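Local coordinates for protein UDP-N-acetylenolpyruvoylglucosamine reductase (Listeria monocytogenes, PDB 3TX1) that binds FAD and probably catalyses the NADPH-dependent reduction of UDP-N-acetylenolpyruvoylglucosamine to UDP-N-acetylmuramate, a step in peptidoglycan biosynthesis, at residues A129-A132 against L133-L137; L295-Y298 against V299-T302; T63-E66 against A67-V71; L39-L43 against S44-Y48; N218-Q221 against A222-E226. All blocks are in the same frame, centred on the assembly; numbering follows the deposited sequence.

Contact 1: residues A129-A132 against L133-L137; sequences AKFA and LNESL
Glu135 folds back over the last turn of helix 125-134 to meet Phe131, four residues earlier. Its CB passes near the carbonyl oxygen of Ala132. Beyond it, CG lies 3.8 Å from Phe131 O and 4.1 Å from Phe131 CD1, approaching the ring obliquely. A bend at chi2 (-66°) then keeps the carboxylate alongside the ring, with OE2 4.2 Å from Phe131 CE1 and the two planes 26° apart. This is van der Waals contact, the acid lying obliquely beside the ring. Elsewhere in the turn, Ala132 CB meets Leu137 CB at 4.3 Å, and both residues pack on Ile117 and Leu212 of the neighbouring antiparallel sheet.

The helix ends through its backbone. Glu135 N reaches Phe131 O only weakly, at 3.3 Å. Ser136 takes a positive phi of 62°, which takes the chain out of the helix and brings Leu137 N to Ala132 O at 2.6 Å, while Ser136 N bonds to Leu133 O at 3.1 Å. Left-handed geometry at Ser136, together with these two bonds into the final turn, defines a Schellman motif, here leading from helix 125-134 into the short strand 137-138.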
loop_
_atom_site.group_PDB
_atom_site.type_symbol
_atom_site.label_atom_id
_atom_site.label_comp_id
_atom_site.label_asym_id
_atom_site.label_seq_id
_atom_site.Cartn_x
_atom_site.Cartn_y
_atom_site.Cartn_z
ATOM N N ALA A 129 14.132 3.894 -2.736
ATOM C CA ALA A 129 15.265 3.015 -2.455
ATOM C C ALA A 129 16.342 3.117 -3.568
ATOM O O ALA A 129 17.516 2.777 -3.357
ATOM C CB ALA A 129 14.801 1.578 -2.215
ATOM N N LYS A 130 15.927 3.569 -4.750
ATOM C CA LYS A 130 16.848 3.777 -5.849
ATOM C C LYS A 130 17.678 5.015 -5.610
ATOM O O LYS A 130 18.880 5.049 -5.917
ATOM C CB LYS A 130 16.097 3.894 -7.181
ATOM C CG LYS A 130 15.864 2.529 -7.820
ATOM C CD LYS A 130 15.114 2.503 -9.159
ATOM C CE LYS A 130 14.710 1.043 -9.424
ATOM N NZ LYS A 130 13.738 0.792 -10.522
ATOM N N PHE A 131 17.023 6.036 -5.071
ATOM C CA PHE A 131 17.633 7.298 -4.811
ATOM C C PHE A 131 18.746 6.953 -3.864
ATOM O O PHE A 131 19.898 7.009 -4.249
ATOM C CB PHE A 131 16.604 8.207 -4.157
ATOM C CG PHE A 131 16.834 9.681 -4.380
ATOM C CD1 PHE A 131 17.492 10.452 -3.428
ATOM C CD2 PHE A 131 16.319 10.317 -5.528
ATOM C CE1 PHE A 131 17.674 11.819 -3.642
ATOM C CE2 PHE A 131 16.493 11.679 -5.744
ATOM C CZ PHE A 131 17.179 12.427 -4.802
ATOM N N ALA A 132 18.383 6.506 -2.663
ATOM C CA ALA A 132 19.314 6.119 -1.564
ATOM C C ALA A 132 20.647 5.521 -1.987
ATOM O O ALA A 132 21.711 5.844 -1.422
ATOM C CB ALA A 132 18.632 5.158 -0.601
ATOM N N LEU A 133 20.552 4.629 -2.963
ATOM C CA LEU A 133 21.699 3.975 -3.554
ATOM C C LEU A 133 22.540 4.971 -4.356
ATOM O O LEU A 133 23.779 4.871 -4.328
ATOM C CB LEU A 133 21.243 2.860 -4.474
ATOM C CG LEU A 133 22.213 2.029 -5.295
ATOM C CD1 LEU A 133 23.068 1.315 -4.254
ATOM C CD2 LEU A 133 21.611 1.038 -6.279
ATOM N N ASN A 134 21.892 5.904 -5.076
ATOM C CA ASN A 134 22.640 6.915 -5.850
ATOM C C ASN A 134 23.394 7.827 -4.946
ATOM O O ASN A 134 24.297 8.500 -5.384
ATOM C CB ASN A 134 21.730 7.779 -6.712
ATOM C CG ASN A 134 20.957 6.972 -7.722
ATOM O OD1 ASN A 134 20.517 5.856 -7.441
ATOM N ND2 ASN A 134 20.775 7.544 -8.909
ATOM N N GLU A 135 23.018 7.850 -3.671
ATOM C CA GLU A 135 23.678 8.705 -2.693
ATOM C C GLU A 135 24.577 7.895 -1.766
ATOM O O GLU A 135 25.250 8.448 -0.898
ATOM C CB GLU A 135 22.644 9.483 -1.876
ATOM C CG GLU A 135 21.503 10.054 -2.701
ATOM C CD GLU A 135 21.966 11.123 -3.673
ATOM O OE1 GLU A 135 22.688 12.046 -3.244
ATOM O OE2 GLU A 135 21.607 11.038 -4.867
ATOM N N SER A 136 24.652 6.613 -1.933
ATOM C CA SER A 136 25.468 5.927 -0.995
ATOM C C SER A 136 24.841 6.161 0.348
ATOM O O SER A 136 25.468 6.557 1.287
ATOM C CB SER A 136 26.871 6.489 -1.027
ATOM O OG SER A 136 27.458 6.233 -2.272
ATOM N N LEU A 137 23.559 5.908 0.428
ATOM C CA LEU A 137 22.900 5.836 1.726
ATOM C C LEU A 137 22.371 4.433 2.000
ATOM O O LEU A 137 21.723 3.826 1.148
ATOM C CB LEU A 137 21.758 6.852 1.803
ATOM C CG LEU A 137 22.120 8.242 2.329
ATOM C CD1 LEU A 137 20.973 9.217 2.109
ATOM C CD2 LEU A 137 22.500 8.178 3.801
#

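Contact 2: residues L295-Y298 against V299-T302; sequences LIAY and VQQT
Tyr298 O takes two hydrogen bonds from Thr302, one from its amide N at 2.8 Å and one from its hydroxyl OG1 at 2.6 Å. The two donors reach the oxygen from opposite faces of the carbonyl plane, the hydroxyl tilted 31° out of it. Thr302 can do this because OG1 sits beside its own backbone N (chi1 -57°), turned back toward the preceding turn. The same OG1 lies 3.7 Å above the plane of the Tyr298 ring, displaced toward the rim, where it rests against CE2 and CD2.

Two residues earlier on the helix, Ile296 and Gln300 run side by side, Ile296 CG2 lying 3.8 Å from Gln300 OE1. On the buried flank Leu295 CD1 meets Val299 CG2 at 4.2 Å.

Further out, other parts of the C-terminal domain hold these groups in place. Leu295 and Val299 press on Val273, the Tyr298 ring stacks with His266, and Gln300 NE2 is bonded to Leu311 O. The side chain of Ile296 is about 9 Å from that of Glu314, a predicted active-site residue.

In these two turns, aliphatic side chains meet strands 271-273 and 281-283, while Thr302 spends its hydroxyl on the backbone carbonyl of Tyr298, giving that hydroxyl a partner within the helix.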
loop_
_atom_site.group_PDB
_atom_site.type_symbol
_atom_site.label_atom_id
_atom_site.label_comp_id
_atom_site.label_asym_id
_atom_site.label_seq_id
_atom_site.Cartn_x
_atom_site.Cartn_y
_atom_site.Cartn_z
ATOM N N LEU A 295 -12.168 -15.926 -4.037
ATOM C CA LEU A 295 -11.065 -16.841 -3.868
ATOM C C LEU A 295 -10.499 -16.746 -2.437
ATOM O O LEU A 295 -10.213 -17.773 -1.799
ATOM C CB LEU A 295 -10.006 -16.606 -4.937
ATOM C CG LEU A 295 -8.879 -17.608 -5.058
ATOM C CD1 LEU A 295 -9.442 -19.018 -4.913
ATOM C CD2 LEU A 295 -8.184 -17.393 -6.402
ATOM N N ILE A 296 -10.401 -15.533 -1.909
ATOM C CA ILE A 296 -9.923 -15.388 -0.562
ATOM C C ILE A 296 -10.799 -16.198 0.383
ATOM O O ILE A 296 -10.297 -16.983 1.179
ATOM C CB ILE A 296 -9.909 -13.930 -0.118
ATOM C CG1 ILE A 296 -8.812 -13.150 -0.861
ATOM C CG2 ILE A 296 -9.684 -13.836 1.389
ATOM C CD1 ILE A 296 -8.742 -11.672 -0.436
ATOM N N ALA A 297 -12.106 -16.058 0.284
ATOM C CA ALA A 297 -12.973 -16.779 1.222
ATOM C C ALA A 297 -12.909 -18.308 1.049
ATOM O O ALA A 297 -12.940 -19.074 2.031
ATOM C CB ALA A 297 -14.392 -16.277 1.126
ATOM N N TYR A 298 -12.777 -18.753 -0.189
ATOM C CA TYR A 298 -12.734 -20.170 -0.417
ATOM C C TYR A 298 -11.435 -20.792 0.143
ATOM O O TYR A 298 -11.435 -21.906 0.684
ATOM C CB TYR A 298 -12.934 -20.428 -1.893
ATOM C CG TYR A 298 -12.919 -21.856 -2.309
ATOM C CD1 TYR A 298 -14.103 -22.622 -2.340
ATOM C CD2 TYR A 298 -11.727 -22.443 -2.750
ATOM C CE1 TYR A 298 -14.090 -23.947 -2.782
ATOM C CE2 TYR A 298 -11.698 -23.769 -3.174
ATOM C CZ TYR A 298 -12.862 -24.502 -3.183
ATOM O OH TYR A 298 -12.753 -25.795 -3.598
ATOM N N VAL A 299 -10.343 -20.048 0.043
ATOM C CA VAL A 299 -9.083 -20.486 0.590
ATOM C C VAL A 299 -9.196 -20.527 2.103
ATOM O O VAL A 299 -8.924 -21.556 2.719
ATOM C CB VAL A 299 -7.942 -19.543 0.191
ATOM C CG1 VAL A 299 -6.745 -19.716 1.113
ATOM C CG2 VAL A 299 -7.564 -19.731 -1.273
ATOM N N GLN A 300 -9.612 -19.417 2.698
ATOM C CA GLN A 300 -9.810 -19.358 4.132
ATOM C C GLN A 300 -10.652 -20.526 4.557
ATOM O O GLN A 300 -10.336 -21.224 5.512
ATOM C CB GLN A 300 -10.570 -18.102 4.486
ATOM C CG GLN A 300 -9.738 -16.842 4.437
ATOM C CD GLN A 300 -10.490 -15.617 4.925
ATOM O OE1 GLN A 300 -11.525 -15.244 4.375
ATOM N NE2 GLN A 300 -9.937 -14.954 5.931
ATOM N N GLN A 301 -11.738 -20.759 3.846
ATOM C CA GLN A 301 -12.627 -21.838 4.250
ATOM C C GLN A 301 -12.026 -23.228 4.104
ATOM O O GLN A 301 -12.243 -24.066 4.952
ATOM C CB GLN A 301 -13.964 -21.757 3.511
ATOM C CG GLN A 301 -14.935 -22.801 3.999
ATOM C CD GLN A 301 -15.197 -22.684 5.487
ATOM O OE1 GLN A 301 -14.996 -21.616 6.099
ATOM N NE2 GLN A 301 -15.647 -23.784 6.087
ATOM N N THR A 302 -11.283 -23.471 3.032
ATOM C CA THR A 302 -10.719 -24.783 2.779
ATOM C C THR A 302 -9.595 -25.050 3.777
ATOM O O THR A 302 -9.419 -26.148 4.305
ATOM C CB THR A 302 -10.166 -24.799 1.364
ATOM O OG1 THR A 302 -11.221 -24.463 0.463
ATOM C CG2 THR A 302 -9.647 -26.138 0.990
HETATM O O HOH W 1 -14.914 -18.537 4.665
#

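Contact 3: residues T63-E66 against A67-V71; sequences TIEE and AQEVV
Glu65 and Glu69 approach each other through different choices of first torsion. In Glu65, CG lies trans to the backbone N (chi1 175°) and a bend at chi2 (74°) swings the carboxylate forward along the helix; in Glu69, CG stays beside the backbone N and the chain runs out extended. The two acids cross obliquely, their carboxylate planes 69° apart. Glu65 OE2 touches the aliphatic part of Glu69 at CG, 3.7 Å away, while Glu65 OE2 and Glu69 OE2 stand 4.1 Å apart as like charges.

The other oxygen of the same acid, Glu65 OE1, lies 3.4 Å from Gln68 OE1. Both are acceptors, so no bond forms between them; the side chains cross at about a right angle. The amide of Gln68 directs its NE2 elsewhere, to Gly179 O, and its OE1 also rests near the methyl branch Ile64 CG2, at 4.0 Å.

Beneath these groups the backbone begins helix 64-76. Thr63 occupies the N-cap position without a side-chain capping bond, but its carbonyl oxygen accepts Ala67 N at 3.0 Å. Glu69 N follows to Glu65 O at 2.9 Å. Glu66 has a salt bridge from OE2 to Lys62, and Ala67 packs against Leu175 of strand 169-175.

Glu65 and Glu66 lie in the first turn, where the helix dipole would probably stabilise negative charge, and this may offset part of the repulsion between Glu65 and Glu69; Glu66 has its own counter-charge in Lys62.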
loop_
_atom_site.group_PDB
_atom_site.type_symbol
_atom_site.label_atom_id
_atom_site.label_comp_id
_atom_site.label_asym_id
_atom_site.label_seq_id
_atom_site.Cartn_x
_atom_site.Cartn_y
_atom_site.Cartn_z
ATOM N N THR A 63 -1.147 20.145 -4.396
ATOM C CA THR A 63 -0.580 20.868 -3.271
ATOM C C THR A 63 -0.994 20.273 -1.958
ATOM O O THR A 63 -2.080 19.697 -1.837
ATOM C CB THR A 63 -1.203 22.268 -3.267
ATOM O OG1 THR A 63 -0.884 22.906 -4.496
ATOM C CG2 THR A 63 -0.724 23.121 -2.142
ATOM N N ILE A 64 -0.123 20.464 -0.971
ATOM C CA ILE A 64 -0.411 20.183 0.417
ATOM C C ILE A 64 -1.648 20.950 0.890
ATOM O O ILE A 64 -2.534 20.372 1.490
ATOM C CB ILE A 64 0.768 20.618 1.287
ATOM C CG1 ILE A 64 1.963 19.692 0.998
ATOM C CG2 ILE A 64 0.387 20.567 2.767
ATOM C CD1 ILE A 64 3.141 19.954 1.897
ATOM N N GLU A 65 -1.714 22.253 0.610
ATOM C CA GLU A 65 -2.868 23.057 1.012
ATOM C C GLU A 65 -4.120 22.478 0.389
ATOM O O GLU A 65 -5.173 22.414 1.049
ATOM C CB GLU A 65 -2.672 24.516 0.630
ATOM C CG GLU A 65 -3.852 25.413 0.884
ATOM C CD GLU A 65 -4.110 25.759 2.354
ATOM O OE1 GLU A 65 -3.179 25.837 3.174
ATOM O OE2 GLU A 65 -5.287 26.020 2.682
ATOM N N GLU A 66 -4.006 22.026 -0.864
ATOM C CA GLU A 66 -5.142 21.399 -1.531
ATOM C C GLU A 66 -5.572 20.180 -0.749
ATOM O O GLU A 66 -6.765 19.944 -0.552
ATOM C CB GLU A 66 -4.808 21.004 -2.955
ATOM C CG GLU A 66 -4.727 22.171 -3.923
ATOM C CD GLU A 66 -4.650 21.765 -5.406
ATOM O OE1 GLU A 66 -4.471 20.582 -5.778
ATOM O OE2 GLU A 66 -4.787 22.668 -6.239
ATOM N N ALA A 67 -4.606 19.405 -0.269
ATOM C CA ALA A 67 -4.984 18.201 0.461
ATOM C C ALA A 67 -5.749 18.587 1.722
ATOM O O ALA A 67 -6.717 17.928 2.078
ATOM C CB ALA A 67 -3.782 17.308 0.768
ATOM N N GLN A 68 -5.329 19.685 2.344
ATOM C CA GLN A 68 -5.900 20.209 3.565
ATOM C C GLN A 68 -7.340 20.653 3.426
ATOM O O GLN A 68 -8.207 20.283 4.207
ATOM C CB GLN A 68 -5.083 21.395 4.038
ATOM C CG GLN A 68 -3.770 20.955 4.650
ATOM C CD GLN A 68 -3.003 22.092 5.281
ATOM O OE1 GLN A 68 -2.348 22.871 4.579
ATOM N NE2 GLN A 68 -3.069 22.197 6.611
ATOM N N GLU A 69 -7.596 21.445 2.411
ATOM C CA GLU A 69 -8.906 21.931 2.210
ATOM C C GLU A 69 -9.898 20.788 2.023
ATOM O O GLU A 69 -11.018 20.825 2.559
ATOM C CB GLU A 69 -8.904 22.884 1.026
ATOM C CG GLU A 69 -8.126 24.157 1.319
ATOM C CD GLU A 69 -8.084 25.086 0.123
ATOM O OE1 GLU A 69 -7.604 24.570 -0.914
ATOM O OE2 GLU A 69 -8.514 26.297 0.224
ATOM N N VAL A 70 -9.479 19.749 1.320
ATOM C CA VAL A 70 -10.390 18.648 1.019
ATOM C C VAL A 70 -10.658 17.791 2.251
ATOM O O VAL A 70 -11.817 17.446 2.530
ATOM C CB VAL A 70 -9.895 17.831 -0.194
ATOM C CG1 VAL A 70 -10.773 16.626 -0.460
ATOM C CG2 VAL A 70 -9.828 18.724 -1.427
ATOM N N VAL A 71 -9.598 17.503 3.006
ATOM C CA VAL A 71 -9.715 16.754 4.248
ATOM C C VAL A 71 -10.576 17.497 5.229
ATOM O O VAL A 71 -11.436 16.904 5.879
ATOM C CB VAL A 71 -8.348 16.498 4.906
ATOM C CG1 VAL A 71 -8.485 16.066 6.365
ATOM C CG2 VAL A 71 -7.608 15.440 4.138
#

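Contact 4: residues L39-L43 against S44-Y48; sequences LNEPL and SKYTY
The ring of Tyr46 meets Glu41 along its edge, Glu41 CG lying 3.5 Å from Tyr46 CE1 and Glu41 CD in the plane of the ring. The carboxylate stands nearly upright to that ring, 81° between the planes, and the two side chains cross at about a right angle. Its OE1 is 3.7 Å from Tyr46 OH. Over the centre of one face sits Lys45 CG, 4.3 Å above the plane, so the root of the lysine chain covers that face. Further along the edge come the carbonyl oxygens of Pro42 and Leu43. Beyond the two segments, Phe58 meets the ring with planes inclined to one another, and His103 makes an edge-to-face contact with it.

What places the tyrosine here is a tight turn at the end of strand 36-42. Tyr46 N donates to Leu43 O at 2.8 Å, closing a beta turn through Ser44 and Lys45. Tyr46 CG stands beside its own backbone N (chi1 -53°), which turns the ring edge back toward the strand end. Leu43 CD2 grazes Tyr46 CD1 at 4.4 Å, and the leucine also packs against Ala55, Phe58 and Ile92. After the turn, Thr47 OG1 bonds to Thr51 O, and Tyr48 touches the FAD.

Glu41 OE2 and Lys45 NZ, 5.6 Å apart, have opposite charges but no direct pairing; the turn is held by its backbone bond and by van der Waals contact at the ring edge, and electrostatics probably adds a mild attraction between Glu41 and Lys45.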
loop_
_atom_site.group_PDB
_atom_site.type_symbol
_atom_site.label_atom_id
_atom_site.label_comp_id
_atom_site.label_asym_id
_atom_site.label_seq_id
_atom_site.Cartn_x
_atom_site.Cartn_y
_atom_site.Cartn_z
ATOM N N LEU A 39 -15.337 12.261 -11.357
ATOM C CA LEU A 39 -16.655 11.826 -11.075
ATOM C C LEU A 39 -16.732 10.334 -11.249
ATOM O O LEU A 39 -16.293 9.780 -12.244
ATOM C CB LEU A 39 -17.571 12.571 -12.032
ATOM C CG LEU A 39 -16.990 13.924 -12.451
ATOM C CD1 LEU A 39 -15.994 13.875 -13.591
ATOM C CD2 LEU A 39 -18.096 14.902 -12.750
ATOM N N ASN A 40 -17.284 9.692 -10.245
ATOM C CA ASN A 40 -17.462 8.214 -10.272
ATOM C C ASN A 40 -16.372 7.325 -10.883
ATOM O O ASN A 40 -16.668 6.452 -11.695
ATOM C CB ASN A 40 -18.798 7.849 -10.945
ATOM C CG ASN A 40 -20.001 8.270 -10.127
ATOM O OD1 ASN A 40 -20.136 7.874 -8.968
ATOM N ND2 ASN A 40 -20.887 9.064 -10.727
ATOM N N GLU A 41 -15.129 7.512 -10.459
ATOM C CA GLU A 41 -13.994 6.925 -11.137
ATOM C C GLU A 41 -13.804 5.471 -10.752
ATOM O O GLU A 41 -13.712 5.169 -9.564
ATOM C CB GLU A 41 -12.753 7.762 -10.823
ATOM C CG GLU A 41 -11.469 7.273 -11.454
ATOM C CD GLU A 41 -11.424 7.430 -12.952
ATOM O OE1 GLU A 41 -11.371 8.585 -13.410
ATOM O OE2 GLU A 41 -11.380 6.391 -13.663
ATOM N N PRO A 42 -13.788 4.551 -11.754
ATOM C CA PRO A 42 -13.503 3.160 -11.406
ATOM C C PRO A 42 -12.036 3.114 -11.030
ATOM O O PRO A 42 -11.171 3.625 -11.759
ATOM C CB PRO A 42 -13.784 2.392 -12.700
ATOM C CG PRO A 42 -14.640 3.312 -13.503
ATOM C CD PRO A 42 -14.124 4.680 -13.183
ATOM N N LEU A 43 -11.773 2.522 -9.875
ATOM C CA LEU A 43 -10.451 2.528 -9.287
ATOM C C LEU A 43 -9.470 1.532 -9.829
ATOM O O LEU A 43 -8.285 1.638 -9.544
ATOM C CB LEU A 43 -10.578 2.381 -7.769
ATOM C CG LEU A 43 -11.466 3.497 -7.176
ATOM C CD1 LEU A 43 -11.794 3.285 -5.701
ATOM C CD2 LEU A 43 -10.823 4.854 -7.424
ATOM N N SER A 44 -9.930 0.574 -10.618
ATOM C CA SER A 44 -9.041 -0.484 -11.091
ATOM C C SER A 44 -7.888 0.087 -11.895
ATOM O O SER A 44 -6.818 -0.533 -11.989
ATOM C CB SER A 44 -9.796 -1.487 -11.926
ATOM O OG SER A 44 -10.222 -0.847 -13.100
ATOM N N LYS A 45 -8.125 1.265 -12.478
ATOM C CA LYS A 45 -7.101 2.010 -13.228
ATOM C C LYS A 45 -5.901 2.404 -12.351
ATOM O O LYS A 45 -4.796 2.531 -12.860
ATOM C CB LYS A 45 -7.704 3.269 -13.867
ATOM C CG LYS A 45 -6.688 4.136 -14.608
ATOM C CD LYS A 45 -7.299 5.382 -15.252
ATOM C CE LYS A 45 -6.202 6.265 -15.840
ATOM N NZ LYS A 45 -6.729 7.472 -16.532
ATOM N N TYR A 46 -6.129 2.551 -11.043
ATOM C CA TYR A 46 -5.117 2.993 -10.081
ATOM C C TYR A 46 -4.684 1.930 -9.090
ATOM O O TYR A 46 -3.958 2.263 -8.139
ATOM C CB TYR A 46 -5.663 4.155 -9.240
ATOM C CG TYR A 46 -6.213 5.281 -10.060
ATOM C CD1 TYR A 46 -7.562 5.318 -10.396
ATOM C CD2 TYR A 46 -5.394 6.309 -10.510
ATOM C CE1 TYR A 46 -8.085 6.342 -11.167
ATOM C CE2 TYR A 46 -5.911 7.337 -11.281
ATOM C CZ TYR A 46 -7.255 7.350 -11.611
ATOM O OH TYR A 46 -7.778 8.364 -12.392
ATOM N N THR A 47 -5.152 0.690 -9.233
ATOM C CA THR A 47 -4.805 -0.304 -8.211
ATOM C C THR A 47 -3.926 -1.328 -8.769
ATOM O O THR A 47 -4.031 -1.712 -9.923
ATOM C CB THR A 47 -5.972 -1.086 -7.600
ATOM O OG1 THR A 47 -6.631 -1.820 -8.635
ATOM C CG2 THR A 47 -6.957 -0.192 -6.866
ATOM N N TYR A 48 -3.091 -1.824 -7.882
ATOM C CA TYR A 48 -2.084 -2.764 -8.233
ATOM C C TYR A 48 -2.666 -4.111 -8.681
ATOM O O TYR A 48 -2.057 -4.800 -9.486
ATOM C CB TYR A 48 -1.097 -2.829 -7.078
ATOM C CG TYR A 48 0.273 -3.269 -7.472
ATOM C CD1 TYR A 48 1.230 -2.358 -7.934
ATOM C CD2 TYR A 48 0.620 -4.594 -7.352
ATOM C CE1 TYR A 48 2.503 -2.786 -8.285
ATOM C CE2 TYR A 48 1.877 -5.044 -7.679
ATOM C CZ TYR A 48 2.809 -4.149 -8.152
ATOM O OH TYR A 48 4.030 -4.696 -8.474
#

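Contact 5: residues N218-Q221 against A222-E226; sequences NLIQ and AKMDE
Gln221 reaches over the next turn to Asp225, its NE2 donating to Asp225 OD2 at 3.1 Å. The glutamine reaches forward because CG lies opposite its own backbone N (chi1 -162°) and the chain bends at chi2. The bond lies close to the amide plane but meets the acid from above, 49° out of the carboxylate plane, and the two flat groups are inclined to each other. At 136° the N-H...O angle is far from straight, so this is a modest bond, added to the routine helical one from Asp225 N to Gln221 O.

Ala222 has little side chain to offer. Its CB rests against the carbonyl oxygen of Asn218 at 3.6 Å, and its N bonds to that same oxygen at 2.9 Å.

Ile220 supplies the apolar part: its CG2 branch lies 3.8 Å from Met224 SD, the two side chains running side by side and pointing the same way. Both of them, with Gln221, bear on Leu133 of helix 125-134. On another flank Lys223 NZ pairs with Glu226 OE1 at 3.2 Å through the syn lone pair.

This part of helix 217-234 is thus amphipathic. Its inner face joins thioether and aliphatic groups to a neighbouring helix, while the glutamine-aspartate bond and the lysine-glutamate ion pair tie residues together on the more exposed side, where solvent would probably weaken the lysine-glutamate pair in particular.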
loop_
_atom_site.group_PDB
_atom_site.type_symbol
_atom_site.label_atom_id
_atom_site.label_comp_id
_atom_site.label_asym_id
_atom_site.label_seq_id
_atom_site.Cartn_x
_atom_site.Cartn_y
_atom_site.Cartn_z
ATOM N N ASN A 218 28.924 -0.180 -3.601
ATOM C CA ASN A 218 29.079 -1.591 -3.813
ATOM C C ASN A 218 28.334 -2.419 -2.782
ATOM O O ASN A 218 27.585 -3.331 -3.146
ATOM C CB ASN A 218 30.568 -1.984 -3.864
ATOM C CG ASN A 218 31.188 -1.808 -5.256
ATOM O OD1 ASN A 218 30.550 -1.276 -6.177
ATOM N ND2 ASN A 218 32.444 -2.264 -5.416
ATOM N N LEU A 219 28.517 -2.093 -1.501
ATOM C CA LEU A 219 27.884 -2.887 -0.428
ATOM C C LEU A 219 26.373 -2.832 -0.518
ATOM O O LEU A 219 25.730 -3.865 -0.498
ATOM C CB LEU A 219 28.440 -2.568 0.981
ATOM C CG LEU A 219 29.977 -2.697 1.152
ATOM C CD1 LEU A 219 30.460 -2.365 2.556
ATOM C CD2 LEU A 219 30.489 -4.063 0.737
ATOM N N ILE A 220 25.811 -1.639 -0.696
ATOM C CA ILE A 220 24.369 -1.486 -0.893
ATOM C C ILE A 220 23.940 -2.219 -2.188
ATOM O O ILE A 220 22.958 -2.979 -2.195
ATOM C CB ILE A 220 23.984 0.008 -0.896
ATOM C CG1 ILE A 220 24.659 0.700 0.306
ATOM C CG2 ILE A 220 22.464 0.222 -0.953
ATOM C CD1 ILE A 220 24.414 2.195 0.429
ATOM N N GLN A 221 24.698 -2.039 -3.268
ATOM C CA GLN A 221 24.396 -2.737 -4.523
ATOM C C GLN A 221 24.217 -4.263 -4.375
ATOM O O GLN A 221 23.261 -4.855 -4.884
ATOM C CB GLN A 221 25.484 -2.465 -5.562
ATOM C CG GLN A 221 25.018 -2.789 -6.965
ATOM C CD GLN A 221 23.712 -2.087 -7.242
ATOM O OE1 GLN A 221 23.566 -0.900 -6.938
ATOM N NE2 GLN A 221 22.735 -2.829 -7.748
ATOM N N ALA A 222 25.170 -4.878 -3.676
ATOM C CA ALA A 222 25.198 -6.331 -3.416
ATOM C C ALA A 222 23.956 -6.828 -2.638
ATOM O O ALA A 222 23.488 -7.959 -2.851
ATOM C CB ALA A 222 26.506 -6.723 -2.716
ATOM N N LYS A 223 23.467 -5.983 -1.722
ATOM C CA LYS A 223 22.229 -6.239 -1.005
ATOM C C LYS A 223 21.055 -6.093 -1.948
ATOM O O LYS A 223 20.147 -6.919 -1.934
ATOM C CB LYS A 223 22.045 -5.290 0.187
ATOM C CG LYS A 223 22.677 -5.772 1.482
ATOM C CD LYS A 223 21.887 -6.916 2.106
ATOM C CE LYS A 223 22.739 -7.703 3.103
ATOM N NZ LYS A 223 21.926 -8.851 3.601
ATOM N N MET A 224 21.074 -5.071 -2.798
ATOM C CA MET A 224 19.902 -4.830 -3.624
ATOM C C MET A 224 19.721 -5.870 -4.684
ATOM O O MET A 224 18.588 -6.272 -4.987
ATOM C CB MET A 224 19.887 -3.421 -4.172
ATOM C CG MET A 224 19.592 -2.442 -3.050
ATOM S SD MET A 224 19.785 -0.705 -3.456
ATOM C CE MET A 224 18.770 -0.571 -4.945
ATOM N N ASP A 225 20.857 -6.328 -5.208
ATOM C CA ASP A 225 20.858 -7.366 -6.204
ATOM C C ASP A 225 20.427 -8.614 -5.501
ATOM O O ASP A 225 19.538 -9.286 -5.987
ATOM C CB ASP A 225 22.227 -7.527 -6.828
ATOM C CG ASP A 225 22.564 -6.418 -7.808
ATOM O OD1 ASP A 225 23.758 -6.295 -8.192
ATOM O OD2 ASP A 225 21.647 -5.677 -8.205
ATOM N N GLU A 226 21.013 -8.903 -4.337
ATOM C CA GLU A 226 20.617 -10.083 -3.541
ATOM C C GLU A 226 19.095 -10.104 -3.315
ATOM O O GLU A 226 18.440 -11.136 -3.445
ATOM C CB GLU A 226 21.320 -10.104 -2.166
ATOM C CG GLU A 226 20.673 -11.056 -1.130
ATOM C CD GLU A 226 20.854 -10.613 0.332
ATOM O OE1 GLU A 226 21.864 -9.918 0.624
ATOM O OE2 GLU A 226 19.995 -10.949 1.198
#

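Contacts 1 and 5 touch through Leu133, joining helix 125-134 of the FAD-binding part to helix 217-234 at the start of the C-terminal part. The others stand apart. Contact 2, in the C-terminal domain, is about 41 Å between centres from contact 1, on the other side of the chain's centre. All five are partly buried, contact 5 having the most exposed residues. Contacts 2 and 5 lie within helices, contact 3 opens one, contact 1 closes one, and contact 4 is a turn after a strand. Their chemistry differs accordingly: a Schellman end in contact 1, hydroxyl to carbonyl in contact 2, neighbouring acids in contact 3, an aromatic edge in contact 4, whose Tyr48 touches FAD, and an amide-carboxylate bond in contact 5.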